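Local coordinates for flagellar hook associated protein type 3 FlgL (Legionella pneumophila subsp. pneumophila, PDB 5YTI) that probably serves as a structural component of the bacterial flagellum, as a hook-associated protein of the flagellin family, at residues S160-Q165 and L172-D177. Sequence-based numbering, arbitrary orientation.
Sequences STQRFQ and LVAVND
Gln165 and Val173 face each other as an antiparallel hydrogen-bonded pair: Gln165 N donates to Val173 O at 3.0 Å, and Val173 N returns a bond to Gln165 O at 3.1 Å. The neighbouring pair, Phe164 with Ala174, is non-hydrogen-bonded, and Val175 N then hydrogen-bonds Arg163 O at 3.0 Å. Beyond Val175 side-chain amides take over from backbone pairing. The carboxamide of Asn176 stands between its own backbone N and carbonyl carbon (chi1 66°), a rotation that brings OD1 to Arg163 N at 3.0 Å, in the carbonyl plane and on a lone pair. Gln162 reaches back with an extended chain, and its NE2 hydrogen-bonds Asn176 O at 2.9 Å, so Asn176 is gripped through both its side chain and its main chain. Ala174 CB lies 3.8 Å from Phe164 CE1, while CB of Gln162 lies over one face of that ring, toward its rim. Val175 parts its two methyls, CG1 against the bent chain of Gln165 and CG2 beside Arg163 NH1 at 3.6 Å. Further out, Arg348 of helix 316-374 hydrogen-bonds Ala174 O and makes a salt bridge to Asp177 OD2, and Val175 rests on Ala69 of helix 49-96. The result is a short beta hairpin whose pairing is prolonged by amide side chains, with its 172-177 arm tied to one long helix by Arg348 and packed against another.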
loop_
_atom_site.group_PDB
_atom_site.type_symbol
_atom_site.label_atom_id
_atom_site.label_comp_id
_atom_site.label_asym_id
_atom_site.label_seq_id
_atom_site.Cartn_x
_atom_site.Cartn_y
_atom_site.Cartn_z
ATOM N N SER A 160 2.363 11.608 -10.588
ATOM C CA SER A 160 2.154 11.835 -9.161
ATOM C C SER A 160 2.349 13.284 -8.689
ATOM O O SER A 160 2.777 13.448 -7.582
ATOM C CB SER A 160 3.088 10.928 -8.349
ATOM O OG SER A 160 2.970 9.567 -8.720
ATOM N N THR A 161 2.027 14.314 -9.475
ATOM C CA THR A 161 2.414 15.686 -9.124
ATOM C C THR A 161 1.288 16.594 -8.647
ATOM O O THR A 161 0.356 16.916 -9.381
ATOM C CB THR A 161 3.169 16.360 -10.288
ATOM O OG1 THR A 161 4.405 15.678 -10.471
ATOM C CG2 THR A 161 3.475 17.838 -10.016
ATOM N N GLN A 162 1.424 17.052 -7.407
ATOM C CA GLN A 162 0.428 17.919 -6.758
ATOM C C GLN A 162 0.724 19.410 -6.976
ATOM O O GLN A 162 1.855 19.870 -6.838
ATOM C CB GLN A 162 0.358 17.623 -5.241
ATOM C CG GLN A 162 -0.186 16.245 -4.878
ATOM C CD GLN A 162 -0.301 15.978 -3.369
ATOM O OE1 GLN A 162 0.718 15.881 -2.658
ATOM N NE2 GLN A 162 -1.545 15.826 -2.879
ATOM N N ARG A 163 -0.315 20.158 -7.301
ATOM C CA ARG A 163 -0.225 21.609 -7.313
ATOM C C ARG A 163 -0.400 22.139 -5.905
ATOM O O ARG A 163 -1.461 21.969 -5.298
ATOM C CB ARG A 163 -1.286 22.222 -8.227
ATOM C CG ARG A 163 -0.822 22.395 -9.670
ATOM C CD ARG A 163 -1.787 23.265 -10.486
ATOM N NE ARG A 163 -3.194 23.074 -10.097
ATOM C CZ ARG A 163 -3.885 21.927 -10.196
ATOM N NH1 ARG A 163 -5.163 21.888 -9.809
ATOM N NH2 ARG A 163 -3.318 20.818 -10.668
ATOM N N PHE A 164 0.672 22.738 -5.391
ATOM C CA PHE A 164 0.658 23.449 -4.122
ATOM C C PHE A 164 0.338 24.935 -4.398
ATOM O O PHE A 164 0.720 25.479 -5.416
ATOM C CB PHE A 164 2.002 23.292 -3.414
ATOM C CG PHE A 164 2.295 21.883 -2.945
ATOM C CD1 PHE A 164 1.683 21.369 -1.808
ATOM C CD2 PHE A 164 3.221 21.088 -3.611
ATOM C CE1 PHE A 164 1.958 20.089 -1.363
ATOM C CE2 PHE A 164 3.504 19.811 -3.173
ATOM C CZ PHE A 164 2.865 19.311 -2.047
ATOM N N GLN A 165 -0.395 25.586 -3.509
ATOM C CA GLN A 165 -0.831 26.946 -3.755
ATOM C C GLN A 165 -0.660 27.830 -2.541
ATOM O O GLN A 165 -1.080 27.460 -1.429
ATOM C CB GLN A 165 -2.280 26.950 -4.154
ATOM C CG GLN A 165 -2.470 26.440 -5.551
ATOM C CD GLN A 165 -3.349 27.356 -6.338
ATOM O OE1 GLN A 165 -2.847 28.096 -7.176
ATOM N NE2 GLN A 165 -4.667 27.355 -6.043
ATOM N N LEU A 172 1.774 26.848 1.849
ATOM C CA LEU A 172 1.347 26.214 0.622
ATOM C C LEU A 172 0.392 25.079 1.018
ATOM O O LEU A 172 0.580 24.434 2.040
ATOM C CB LEU A 172 2.559 25.687 -0.157
ATOM C CG LEU A 172 3.413 26.649 -0.995
ATOM C CD1 LEU A 172 3.795 27.874 -0.169
ATOM C CD2 LEU A 172 4.665 25.968 -1.579
ATOM N N VAL A 173 -0.639 24.856 0.211
ATOM C CA VAL A 173 -1.634 23.781 0.425
ATOM C C VAL A 173 -1.894 23.007 -0.885
ATOM O O VAL A 173 -2.021 23.602 -1.952
ATOM C CB VAL A 173 -2.983 24.366 0.881
ATOM C CG1 VAL A 173 -4.082 23.310 0.864
ATOM C CG2 VAL A 173 -2.833 24.982 2.251
ATOM N N ALA A 174 -1.996 21.683 -0.824
ATOM C CA ALA A 174 -2.196 20.902 -2.057
ATOM C C ALA A 174 -3.662 20.924 -2.474
ATOM O O ALA A 174 -4.523 20.673 -1.646
ATOM C CB ALA A 174 -1.719 19.469 -1.863
ATOM N N VAL A 175 -3.948 21.206 -3.744
ATOM C CA VAL A 175 -5.331 21.371 -4.157
ATOM C C VAL A 175 -5.844 20.206 -4.961
ATOM O O VAL A 175 -6.913 20.300 -5.565
ATOM C CB VAL A 175 -5.544 22.643 -4.982
ATOM C CG1 VAL A 175 -5.037 23.846 -4.223
ATOM C CG2 VAL A 175 -4.858 22.532 -6.331
ATOM N N ASN A 176 -5.095 19.114 -4.985
ATOM C CA ASN A 176 -5.532 17.907 -5.680
ATOM C C ASN A 176 -4.860 16.702 -5.099
ATOM O O ASN A 176 -3.920 16.809 -4.307
ATOM C CB ASN A 176 -5.220 17.983 -7.184
ATOM C CG ASN A 176 -3.735 17.990 -7.488
ATOM O OD1 ASN A 176 -2.980 18.811 -6.991
ATOM N ND2 ASN A 176 -3.320 17.085 -8.335
ATOM N N ASP A 177 -5.366 15.543 -5.494
ATOM C CA ASP A 177 -4.673 14.282 -5.268
ATOM C C ASP A 177 -4.512 13.583 -6.618
ATOM O O ASP A 177 -5.070 14.038 -7.624
ATOM C CB ASP A 177 -5.437 13.405 -4.293
ATOM C CG ASP A 177 -5.559 14.020 -2.913
ATOM O OD1 ASP A 177 -6.506 14.808 -2.694
ATOM O OD2 ASP A 177 -4.740 13.678 -2.024
#